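Local structure of peptide ABC transporter permease (Staphylococcus hominis, 6EXS) at residues L18-F23 / L193-L198; F26-S31 / I187-G192; A95-I100 / M118-I123. The protein probably imports peptides across the membrane as a proton-coupled POT family transporter, here holding a thioalcohol-conjugated peptide that is a precursor of human body odour. All coordinates share one frame; numbering follows the deposited sequence.

Contacts 1 and 2 are two levels of one helix pair, 16-44 against 178-204, with centres about 10 Å apart; F23 CE1 of contact 1 lies 3.8 Å from L191 O of contact 2. Contact 3 joins helices 74-106 and 110-137, and its centre is about 13 Å from that of contact 2 and about 18 Å from that of contact 1. M189 and L193 of helix 178-204 pack on A95 and I99, with M189 CG 3.3 Å from I99 CG1. Of contacts 2 and 3 the former is nearer the bound conjugated peptide: the E28 side chain is about 9 Å from it, the I121 side chain about 13 Å.

Contact 1: residues L18-F23 / L193-L198; sequences LGVLFF and LVWYLL. With OLC ((2R)-2,3-dihydroxypropyl (9Z)-octadec-9-enoate), chain I; OLC ((2R)-2,3-dihydroxypropyl (9Z)-octadec-9-enoate), chain L; OLC ((2R)-2,3-dihydroxypropyl (9Z)-octadec-9-enoate), chain J.
V20 and Y196 mark the closest backbone approach, CA to CA 6.6 Å, where helices 18-23 and 193-198 run antiparallel at 159° with their axes 9.2 Å apart. Two aromatic side chains fill this wide spacing. F23 and W195 form a face-to-face stack: the F23 ring lies over the five-membered ring of the indole, centroids 3.8 Å apart and planes at 19°. The overlap is offset, so F23 CD1 sits over W195 CG at 3.2 Å, while F23 CB lies over the five-membered ring as a CH-pi contact. Both rings have CG anti to the backbone N, which sends the two side chains across each other at about a right angle, ring over ring. V20 meets the indole from its edge, its carbonyl O 3.7 Å from W195 CD1. Elsewhere L21 CD2 meets the edge of the Y196 ring at CD2, 4.3 Å away; the Y196 hydroxyl is hydrogen-bonded to R88. A monoolein chain runs past W195 CZ3, and its glycerol O25 donates to L198 O, so this side faces lipid. Around the pair, L21 packs on helix 110-137, F22 on helix 147-174, with a second monoolein over the F22 ring, and L193 on helix 74-106.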
loop_
_atom_site.group_PDB
_atom_site.type_symbol
_atom_site.label_atom_id
_atom_site.label_comp_id
_atom_site.label_asym_id
_atom_site.label_seq_id
_atom_site.Cartn_x
_atom_site.Cartn_y
_atom_site.Cartn_z
ATOM N N LEU A 18 17.781 12.764 5.706
ATOM C CA LEU A 18 16.331 12.786 5.470
ATOM C C LEU A 18 16.070 13.403 4.080
ATOM O O LEU A 18 15.190 12.927 3.367
ATOM C CB LEU A 18 15.537 13.539 6.572
ATOM C CG LEU A 18 13.995 13.559 6.391
ATOM C CD1 LEU A 18 13.379 12.176 6.590
ATOM C CD2 LEU A 18 13.335 14.540 7.316
ATOM N N GLY A 19 16.870 14.411 3.705
ATOM C CA GLY A 19 16.803 15.072 2.405
ATOM C C GLY A 19 17.121 14.136 1.262
ATOM O O GLY A 19 16.395 14.101 0.264
ATOM N N VAL A 20 18.181 13.323 1.438
ATOM C CA VAL A 20 18.615 12.324 0.464
ATOM C C VAL A 20 17.495 11.308 0.265
ATOM O O VAL A 20 17.093 11.093 -0.871
ATOM C CB VAL A 20 19.971 11.664 0.858
ATOM C CG1 VAL A 20 20.385 10.576 -0.136
ATOM C CG2 VAL A 20 21.070 12.712 0.972
ATOM N N LEU A 21 16.931 10.768 1.369
ATOM C CA LEU A 21 15.884 9.735 1.342
ATOM C C LEU A 21 14.504 10.254 0.932
ATOM O O LEU A 21 13.704 9.467 0.397
ATOM C CB LEU A 21 15.827 8.944 2.649
ATOM C CG LEU A 21 17.142 8.208 2.982
ATOM C CD1 LEU A 21 17.050 7.489 4.275
ATOM C CD2 LEU A 21 17.592 7.269 1.857
ATOM N N PHE A 22 14.249 11.569 1.106
ATOM C CA PHE A 22 13.008 12.205 0.671
ATOM C C PHE A 22 12.995 12.209 -0.868
ATOM O O PHE A 22 11.992 11.806 -1.455
ATOM C CB PHE A 22 12.872 13.635 1.242
ATOM C CG PHE A 22 11.596 14.367 0.872
ATOM C CD1 PHE A 22 11.446 14.952 -0.383
ATOM C CD2 PHE A 22 10.570 14.523 1.799
ATOM C CE1 PHE A 22 10.275 15.634 -0.720
ATOM C CE2 PHE A 22 9.406 15.223 1.464
ATOM C CZ PHE A 22 9.264 15.764 0.206
ATOM N N PHE A 23 14.117 12.633 -1.512
ATOM C CA PHE A 23 14.275 12.673 -2.977
ATOM C C PHE A 23 14.188 11.265 -3.564
ATOM O O PHE A 23 13.539 11.080 -4.592
ATOM C CB PHE A 23 15.617 13.323 -3.352
ATOM C CG PHE A 23 15.852 13.648 -4.816
ATOM C CD1 PHE A 23 16.260 12.663 -5.709
ATOM C CD2 PHE A 23 15.744 14.952 -5.282
ATOM C CE1 PHE A 23 16.548 12.979 -7.045
ATOM C CE2 PHE A 23 16.029 15.265 -6.616
ATOM C CZ PHE A 23 16.431 14.279 -7.488
ATOM N N LEU A 193 17.574 6.453 -7.817
ATOM C CA LEU A 193 18.751 5.586 -7.627
ATOM C C LEU A 193 20.077 6.374 -7.732
ATOM O O LEU A 193 20.944 6.210 -6.872
ATOM C CB LEU A 193 18.742 4.389 -8.606
ATOM C CG LEU A 193 19.870 3.355 -8.423
ATOM C CD1 LEU A 193 19.618 2.449 -7.237
ATOM C CD2 LEU A 193 20.079 2.524 -9.665
ATOM N N VAL A 194 20.209 7.232 -8.765
ATOM C CA VAL A 194 21.390 8.071 -9.010
ATOM C C VAL A 194 21.704 8.962 -7.780
ATOM O O VAL A 194 22.859 9.033 -7.355
ATOM C CB VAL A 194 21.221 8.871 -10.339
ATOM C CG1 VAL A 194 22.208 10.030 -10.443
ATOM C CG2 VAL A 194 21.353 7.951 -11.547
ATOM N N TRP A 195 20.660 9.584 -7.196
ATOM C CA TRP A 195 20.721 10.452 -6.023
ATOM C C TRP A 195 21.232 9.709 -4.776
ATOM O O TRP A 195 22.098 10.240 -4.076
ATOM C CB TRP A 195 19.347 11.069 -5.761
ATOM C CG TRP A 195 19.398 12.349 -4.978
ATOM C CD1 TRP A 195 19.136 12.510 -3.648
ATOM C CD2 TRP A 195 19.710 13.653 -5.487
ATOM N NE1 TRP A 195 19.272 13.836 -3.297
ATOM C CE2 TRP A 195 19.637 14.556 -4.405
ATOM C CE3 TRP A 195 20.062 14.146 -6.755
ATOM C CZ2 TRP A 195 19.874 15.928 -4.556
ATOM C CZ3 TRP A 195 20.315 15.504 -6.899
ATOM C CH2 TRP A 195 20.224 16.378 -5.808
ATOM N N TYR A 196 20.725 8.476 -4.522
ATOM C CA TYR A 196 21.173 7.624 -3.416
ATOM C C TYR A 196 22.663 7.318 -3.615
ATOM O O TYR A 196 23.455 7.573 -2.714
ATOM C CB TYR A 196 20.357 6.314 -3.329
ATOM C CG TYR A 196 20.826 5.367 -2.241
ATOM C CD1 TYR A 196 21.824 4.424 -2.489
ATOM C CD2 TYR A 196 20.278 5.415 -0.961
ATOM C CE1 TYR A 196 22.283 3.575 -1.483
ATOM C CE2 TYR A 196 20.700 4.540 0.041
ATOM C CZ TYR A 196 21.712 3.630 -0.222
ATOM O OH TYR A 196 22.149 2.789 0.772
ATOM N N LEU A 197 23.046 6.805 -4.806
ATOM C CA LEU A 197 24.444 6.485 -5.119
ATOM C C LEU A 197 25.378 7.694 -4.913
ATOM O O LEU A 197 26.449 7.550 -4.328
ATOM C CB LEU A 197 24.581 5.916 -6.549
ATOM C CG LEU A 197 23.957 4.535 -6.824
ATOM C CD1 LEU A 197 24.004 4.218 -8.289
ATOM C CD2 LEU A 197 24.666 3.423 -6.063
ATOM N N LEU A 198 24.946 8.880 -5.345
ATOM C CA LEU A 198 25.740 10.096 -5.199
ATOM C C LEU A 198 25.893 10.594 -3.756
ATOM O O LEU A 198 26.982 11.044 -3.380
ATOM C CB LEU A 198 25.136 11.244 -6.043
ATOM C CG LEU A 198 25.377 11.242 -7.545
ATOM C CD1 LEU A 198 24.469 12.263 -8.233
ATOM C CD2 LEU A 198 26.848 11.493 -7.875
HETATM C C9 OLC I . 18.398 17.952 -9.741
HETATM C C8 OLC I . 19.759 18.431 -9.340
HETATM C C24 OLC I . 29.602 12.731 -4.806
HETATM C C7 OLC I . 20.844 18.075 -10.359
HETATM C C6 OLC I . 22.258 18.463 -9.947
HETATM C C5 OLC I . 23.002 17.407 -9.137
HETATM C C4 OLC I . 24.461 17.746 -8.884
HETATM C C3 OLC I . 25.312 16.557 -8.469
HETATM C C2 OLC I . 26.738 16.946 -8.094
HETATM C C21 OLC I . 28.980 14.371 -6.621
HETATM C C1 OLC I . 27.689 15.783 -8.080
HETATM C C22 OLC I . 28.713 13.889 -5.211
HETATM O O19 OLC I . 28.077 15.208 -9.065
HETATM O O25 OLC I . 29.174 11.499 -5.376
HETATM O O23 OLC I . 28.917 14.983 -4.311
HETATM O O20 OLC I . 28.059 15.472 -6.826
HETATM C C24 OLC L . 9.365 21.473 6.287
HETATM C C5 OLC L . 9.570 20.562 -2.021
HETATM C C4 OLC L . 9.768 20.592 -0.518
HETATM C C3 OLC L . 10.198 19.255 0.060
HETATM C C2 OLC L . 10.533 19.300 1.549
HETATM C C21 OLC L . 8.342 20.887 4.070
HETATM C C1 OLC L . 9.340 19.436 2.450
HETATM C C22 OLC L . 8.559 20.463 5.503
HETATM O O19 OLC L . 8.362 18.737 2.400
HETATM O O25 OLC L . 9.394 21.140 7.666
HETATM O O23 OLC L . 7.280 20.280 6.118
HETATM O O20 OLC L . 9.501 20.443 3.323
HETATM C C24 OLC J . 26.896 2.067 -2.953
HETATM C C6 OLC J . 26.338 6.947 -10.287
HETATM C C5 OLC J . 27.652 7.297 -9.607
HETATM C C4 OLC J . 27.858 6.615 -8.264
HETATM C C3 OLC J . 29.154 7.005 -7.570
HETATM C C2 OLC J . 29.160 6.726 -6.070
HETATM C C21 OLC J . 28.420 3.560 -4.296
HETATM C C1 OLC J . 29.316 5.281 -5.690
HETATM C C22 OLC J . 27.248 3.487 -3.345
HETATM O O19 OLC J . 30.162 4.540 -6.119
HETATM O O25 OLC J . 27.905 1.485 -2.136
HETATM O O23 OLC J . 27.525 4.262 -2.178
HETATM O O20 OLC J . 28.403 4.923 -4.781
#

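Contact 2: residues F26-S31 / I187-G192; sequences FWERFS and IGMALG
W27 lies against G188 and G192 where helices 26-31 and 187-192 pack antiparallel at 165° in the N-terminal bundle of this major facilitator fold. Neither glycine has a side chain, and the axes come to 7.8 Å. With CG anti to the carbonyl carbon (chi1 -74°), the indole leans across the partner helix, with its CE3 side over G188. W27 CB starts 3.3 Å from G188 O and also meets G192 CA. W27 CG remains 3.6 Å from G188 O. Farther out, CE3 reaches G188 CA at 3.8 Å and CZ3 passes it more loosely; CZ3 also stands over the centre of the F30 ring. L191 CD1 stands over one face of the indole, 4.4 Å from W27 CZ2. F26 CE2 lies over the centre of the opposite face, so the ring sits between a residue of its own helix and one of the partner.

The next residue, E28, belongs with R29 to the ExxERF motif of POT transporters. E28 CG lies alongside M189 SD at 3.7 Å, while R29 grips the carboxylate side-on: NH2 gives OE1 a nearly straight bond (170°) and NE bonds to OE2. M189 CB touches S31 OG at 3.5 Å; that hydroxyl turns back to donate to W27 O at 2.7 Å, in the carbonyl plane and on a lone pair; W27 O also accepts from S31 N.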
loop_
_atom_site.group_PDB
_atom_site.type_symbol
_atom_site.label_atom_id
_atom_site.label_comp_id
_atom_site.label_asym_id
_atom_site.label_seq_id
_atom_site.Cartn_x
_atom_site.Cartn_y
_atom_site.Cartn_z
ATOM N N PHE A 26 10.502 9.981 -3.015
ATOM C CA PHE A 26 9.630 10.701 -3.952
ATOM C C PHE A 26 9.561 10.025 -5.322
ATOM O O PHE A 26 8.463 9.806 -5.823
ATOM C CB PHE A 26 10.048 12.184 -4.123
ATOM C CG PHE A 26 9.285 12.872 -5.233
ATOM C CD1 PHE A 26 8.013 13.388 -5.009
ATOM C CD2 PHE A 26 9.816 12.959 -6.515
ATOM C CE1 PHE A 26 7.293 13.993 -6.044
ATOM C CE2 PHE A 26 9.090 13.562 -7.551
ATOM C CZ PHE A 26 7.830 14.065 -7.308
ATOM N N TRP A 27 10.742 9.727 -5.926
ATOM C CA TRP A 27 10.905 9.159 -7.258
ATOM C C TRP A 27 10.503 7.693 -7.362
ATOM O O TRP A 27 10.038 7.278 -8.428
ATOM C CB TRP A 27 12.321 9.403 -7.783
ATOM C CG TRP A 27 12.525 10.841 -8.187
ATOM C CD1 TRP A 27 13.297 11.764 -7.550
ATOM C CD2 TRP A 27 11.839 11.547 -9.234
ATOM N NE1 TRP A 27 13.170 12.989 -8.154
ATOM C CE2 TRP A 27 12.280 12.887 -9.192
ATOM C CE3 TRP A 27 10.927 11.166 -10.238
ATOM C CZ2 TRP A 27 11.834 13.852 -10.108
ATOM C CZ3 TRP A 27 10.480 12.124 -11.138
ATOM C CH2 TRP A 27 10.938 13.445 -11.074
ATOM N N GLU A 28 10.622 6.924 -6.269
ATOM C CA GLU A 28 10.165 5.536 -6.248
ATOM C C GLU A 28 8.636 5.519 -6.153
ATOM O O GLU A 28 7.999 4.704 -6.822
ATOM C CB GLU A 28 10.801 4.748 -5.087
ATOM C CG GLU A 28 10.542 3.245 -5.160
ATOM C CD GLU A 28 9.220 2.773 -4.585
ATOM O OE1 GLU A 28 8.583 1.884 -5.193
ATOM O OE2 GLU A 28 8.815 3.304 -3.528
ATOM N N ARG A 29 8.053 6.400 -5.316
ATOM C CA ARG A 29 6.604 6.500 -5.165
ATOM C C ARG A 29 5.933 7.119 -6.409
ATOM O O ARG A 29 4.848 6.673 -6.792
ATOM C CB ARG A 29 6.220 7.214 -3.863
ATOM C CG ARG A 29 6.677 6.495 -2.585
ATOM C CD ARG A 29 5.820 5.291 -2.206
ATOM N NE ARG A 29 6.223 4.111 -2.966
ATOM C CZ ARG A 29 5.536 2.981 -3.045
ATOM N NH1 ARG A 29 4.384 2.845 -2.397
ATOM N NH2 ARG A 29 6.002 1.966 -3.762
ATOM N N PHE A 30 6.604 8.123 -7.053
ATOM C CA PHE A 30 6.184 8.770 -8.298
ATOM C C PHE A 30 6.058 7.683 -9.374
ATOM O O PHE A 30 5.003 7.537 -10.004
ATOM C CB PHE A 30 7.238 9.813 -8.737
ATOM C CG PHE A 30 7.002 10.445 -10.092
ATOM C CD1 PHE A 30 7.470 9.838 -11.257
ATOM C CD2 PHE A 30 6.332 11.659 -10.203
ATOM C CE1 PHE A 30 7.227 10.410 -12.515
ATOM C CE2 PHE A 30 6.101 12.234 -11.463
ATOM C CZ PHE A 30 6.543 11.603 -12.609
ATOM N N SER A 31 7.144 6.922 -9.578
ATOM C CA SER A 31 7.191 5.877 -10.585
ATOM C C SER A 31 6.291 4.684 -10.233
ATOM O O SER A 31 5.687 4.119 -11.154
ATOM C CB SER A 31 8.629 5.470 -10.871
ATOM O OG SER A 31 9.295 5.032 -9.700
ATOM N N ILE A 187 12.746 5.947 -15.936
ATOM C CA ILE A 187 13.737 7.031 -15.875
ATOM C C ILE A 187 13.616 7.788 -14.538
ATOM O O ILE A 187 14.636 8.078 -13.913
ATOM C CB ILE A 187 13.694 7.954 -17.146
ATOM C CG1 ILE A 187 14.120 7.164 -18.413
ATOM C CG2 ILE A 187 14.563 9.217 -16.980
ATOM C CD1 ILE A 187 13.633 7.738 -19.771
ATOM N N GLY A 188 12.379 8.026 -14.088
ATOM C CA GLY A 188 12.097 8.691 -12.819
ATOM C C GLY A 188 12.708 7.928 -11.664
ATOM O O GLY A 188 13.355 8.515 -10.794
ATOM N N MET A 189 12.557 6.600 -11.698
ATOM C CA MET A 189 13.108 5.685 -10.706
ATOM C C MET A 189 14.644 5.669 -10.780
ATOM O O MET A 189 15.290 5.585 -9.741
ATOM C CB MET A 189 12.483 4.289 -10.883
ATOM C CG MET A 189 12.899 3.268 -9.851
ATOM S SD MET A 189 12.707 3.744 -8.131
ATOM C CE MET A 189 13.739 2.601 -7.379
ATOM N N ALA A 190 15.229 5.806 -11.991
ATOM C CA ALA A 190 16.694 5.864 -12.153
ATOM C C ALA A 190 17.265 7.130 -11.467
ATOM O O ALA A 190 18.330 7.048 -10.861
ATOM C CB ALA A 190 17.076 5.840 -13.629
ATOM N N LEU A 191 16.525 8.273 -11.516
ATOM C CA LEU A 191 16.911 9.540 -10.879
ATOM C C LEU A 191 17.018 9.379 -9.374
ATOM O O LEU A 191 17.963 9.895 -8.778
ATOM C CB LEU A 191 15.941 10.685 -11.225
ATOM C CG LEU A 191 15.946 11.207 -12.663
ATOM C CD1 LEU A 191 15.109 12.480 -12.773
ATOM C CD2 LEU A 191 17.377 11.473 -13.173
ATOM N N GLY A 192 16.062 8.646 -8.790
ATOM C CA GLY A 192 16.031 8.307 -7.379
ATOM C C GLY A 192 17.259 7.501 -7.006
ATOM O O GLY A 192 17.946 7.841 -6.037
#

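Contact 3: residues A95-I100 / M118-I123; sequences AVLIII and MFFIII. With OLC ((2R)-2,3-dihydroxypropyl (9Z)-octadec-9-enoate), chain E.
F120 packs against L97 and I100 in an antiparallel helical hairpin: helices 74-106 and 110-137 of the major facilitator fold follow each other after a very short turn, and their segments cross at -158° with axes 7.4 Å apart. The backbones are close, I98 CA to I121 CA being 4.7 Å.

The aromatic contact is a CH-pi interaction. I100 CG2 sits almost directly above the centre of the F120 ring, 3.7 Å from its centroid and 6° off the normal, so the methyl is nearly equidistant from all six ring carbons. F119 CD2 stands over the opposite face, leaving the ring between a methyl of the partner helix and a neighbour on its own. With CG anti to the carbonyl carbon (chi1 -75°), F120 extends toward I100 and presents its edge to L97.

Other apolar side-chain contacts continue the seam. The two methyls of L97 divide the work: CD2 meets the ring edge at F120 CD1, 3.8 Å away, and CD1 reaches I123 CG2 at 3.9 Å, the L97 and I123 side chains crossing at a slant. Beyond the hairpin, I98 packs on M128 and S125 farther along helix 110-137, and I121 on Y66 of helix 56-72.

Lipid takes the outer side. A monoolein chain bends past both phenylalanines, with C8 3.6 Å from F119 CD2 and C11 close to F120 CE2.

Carbon also meets backbone oxygen across the seam: I121 CG1 rests 3.8 Å from I98 O, and F120 CB comes to 3.3 Å from L97 O.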
loop_
_atom_site.group_PDB
_atom_site.type_symbol
_atom_site.label_atom_id
_atom_site.label_comp_id
_atom_site.label_asym_id
_atom_site.label_seq_id
_atom_site.Cartn_x
_atom_site.Cartn_y
_atom_site.Cartn_z
ATOM N N ALA A 95 15.845 -1.190 -4.895
ATOM C CA ALA A 95 15.800 -0.109 -5.888
ATOM C C ALA A 95 16.196 -0.567 -7.299
ATOM O O ALA A 95 15.528 -0.193 -8.255
ATOM C CB ALA A 95 16.679 1.050 -5.442
ATOM N N VAL A 96 17.271 -1.389 -7.420
ATOM C CA VAL A 96 17.784 -1.923 -8.689
ATOM C C VAL A 96 16.730 -2.868 -9.278
ATOM O O VAL A 96 16.347 -2.717 -10.439
ATOM C CB VAL A 96 19.184 -2.596 -8.513
ATOM C CG1 VAL A 96 19.614 -3.344 -9.784
ATOM C CG2 VAL A 96 20.240 -1.570 -8.120
ATOM N N LEU A 97 16.224 -3.798 -8.450
ATOM C CA LEU A 97 15.178 -4.743 -8.821
ATOM C C LEU A 97 13.895 -4.032 -9.291
ATOM O O LEU A 97 13.333 -4.434 -10.311
ATOM C CB LEU A 97 14.913 -5.717 -7.669
ATOM C CG LEU A 97 16.023 -6.744 -7.419
ATOM C CD1 LEU A 97 15.768 -7.510 -6.153
ATOM C CD2 LEU A 97 16.146 -7.738 -8.576
ATOM N N ILE A 98 13.480 -2.936 -8.593
ATOM C CA ILE A 98 12.312 -2.115 -8.946
ATOM C C ILE A 98 12.504 -1.486 -10.352
ATOM O O ILE A 98 11.574 -1.549 -11.163
ATOM C CB ILE A 98 11.972 -1.078 -7.830
ATOM C CG1 ILE A 98 11.330 -1.768 -6.616
ATOM C CG2 ILE A 98 11.078 0.071 -8.351
ATOM C CD1 ILE A 98 11.425 -0.980 -5.316
ATOM N N ILE A 99 13.717 -0.926 -10.650
ATOM C CA ILE A 99 14.044 -0.343 -11.973
ATOM C C ILE A 99 13.916 -1.401 -13.094
ATOM O O ILE A 99 13.460 -1.069 -14.190
ATOM C CB ILE A 99 15.436 0.344 -11.995
ATOM C CG1 ILE A 99 15.465 1.488 -11.001
ATOM C CG2 ILE A 99 15.781 0.885 -13.391
ATOM C CD1 ILE A 99 16.821 1.936 -10.550
ATOM N N ILE A 100 14.335 -2.666 -12.815
ATOM C CA ILE A 100 14.276 -3.769 -13.774
ATOM C C ILE A 100 12.816 -4.053 -14.133
ATOM O O ILE A 100 12.499 -4.170 -15.316
ATOM C CB ILE A 100 15.085 -5.016 -13.305
ATOM C CG1 ILE A 100 16.582 -4.654 -13.108
ATOM C CG2 ILE A 100 14.922 -6.203 -14.282
ATOM C CD1 ILE A 100 17.481 -5.747 -12.397
ATOM N N MET A 118 5.901 -7.399 -12.516
ATOM C CA MET A 118 5.253 -7.629 -11.226
ATOM C C MET A 118 6.192 -8.346 -10.274
ATOM O O MET A 118 6.351 -7.892 -9.153
ATOM C CB MET A 118 3.945 -8.402 -11.406
ATOM C CG MET A 118 2.762 -7.502 -11.716
ATOM S SD MET A 118 1.258 -8.366 -12.232
ATOM C CE MET A 118 1.004 -9.552 -10.808
ATOM N N PHE A 119 6.884 -9.397 -10.761
ATOM C CA PHE A 119 7.858 -10.204 -10.030
ATOM C C PHE A 119 9.001 -9.341 -9.444
ATOM O O PHE A 119 9.267 -9.430 -8.244
ATOM C CB PHE A 119 8.402 -11.336 -10.941
ATOM C CG PHE A 119 9.599 -12.098 -10.417
ATOM C CD1 PHE A 119 9.444 -13.099 -9.467
ATOM C CD2 PHE A 119 10.881 -11.812 -10.873
ATOM C CE1 PHE A 119 10.553 -13.801 -8.981
ATOM C CE2 PHE A 119 11.990 -12.508 -10.382
ATOM C CZ PHE A 119 11.819 -13.495 -9.438
ATOM N N PHE A 120 9.655 -8.511 -10.287
ATOM C CA PHE A 120 10.763 -7.643 -9.876
ATOM C C PHE A 120 10.311 -6.515 -8.938
ATOM O O PHE A 120 11.027 -6.190 -7.987
ATOM C CB PHE A 120 11.515 -7.094 -11.104
ATOM C CG PHE A 120 12.415 -8.089 -11.805
ATOM C CD1 PHE A 120 13.592 -8.529 -11.210
ATOM C CD2 PHE A 120 12.110 -8.549 -13.077
ATOM C CE1 PHE A 120 14.426 -9.442 -11.859
ATOM C CE2 PHE A 120 12.941 -9.469 -13.724
ATOM C CZ PHE A 120 14.094 -9.908 -13.111
ATOM N N ILE A 121 9.110 -5.935 -9.180
ATOM C CA ILE A 121 8.600 -4.871 -8.314
ATOM C C ILE A 121 8.118 -5.460 -6.971
ATOM O O ILE A 121 8.415 -4.851 -5.941
ATOM C CB ILE A 121 7.581 -3.926 -9.010
ATOM C CG1 ILE A 121 8.311 -3.093 -10.108
ATOM C CG2 ILE A 121 6.864 -2.993 -7.993
ATOM C CD1 ILE A 121 7.420 -2.508 -11.245
ATOM N N ILE A 122 7.474 -6.657 -6.954
ATOM C CA ILE A 122 7.063 -7.310 -5.693
ATOM C C ILE A 122 8.300 -7.548 -4.797
ATOM O O ILE A 122 8.292 -7.144 -3.636
ATOM C CB ILE A 122 6.207 -8.601 -5.889
ATOM C CG1 ILE A 122 4.788 -8.253 -6.370
ATOM C CG2 ILE A 122 6.140 -9.437 -4.579
ATOM C CD1 ILE A 122 4.127 -9.336 -7.185
ATOM N N ILE A 123 9.367 -8.146 -5.370
ATOM C CA ILE A 123 10.610 -8.476 -4.681
ATOM C C ILE A 123 11.386 -7.222 -4.276
ATOM O O ILE A 123 11.826 -7.133 -3.126
ATOM C CB ILE A 123 11.471 -9.495 -5.490
ATOM C CG1 ILE A 123 10.713 -10.843 -5.604
ATOM C CG2 ILE A 123 12.870 -9.683 -4.827
ATOM C CD1 ILE A 123 11.461 -11.949 -6.200
HETATM C C10 OLC E . 12.379 -13.338 -14.765
HETATM C C9 OLC E . 11.443 -13.786 -13.941
HETATM C C11 OLC E . 12.195 -12.379 -15.909
HETATM C C8 OLC E . 9.982 -13.444 -13.965
HETATM C C24 OLC E . 2.169 -16.589 -21.577
HETATM C C12 OLC E . 13.493 -11.978 -16.608
HETATM C C7 OLC E . 9.065 -14.659 -14.078
HETATM C C13 OLC E . 13.309 -10.878 -17.644
HETATM C C6 OLC E . 7.648 -14.329 -14.527
HETATM C C5 OLC E . 7.463 -14.234 -16.039
HETATM C C4 OLC E . 7.157 -15.560 -16.726
HETATM C C3 OLC E . 5.679 -15.927 -16.776
HETATM C C2 OLC E . 4.970 -15.403 -18.023
HETATM C C21 OLC E . 1.549 -15.346 -19.449
HETATM C C1 OLC E . 3.496 -15.688 -18.078
HETATM C C22 OLC E . 1.186 -16.442 -20.432
HETATM O O19 OLC E . 2.848 -16.177 -17.189
HETATM O O25 OLC E . 2.072 -15.508 -22.500
HETATM O O23 OLC E . 1.036 -17.684 -19.737
HETATM O O20 OLC E . 2.987 -15.315 -19.261
#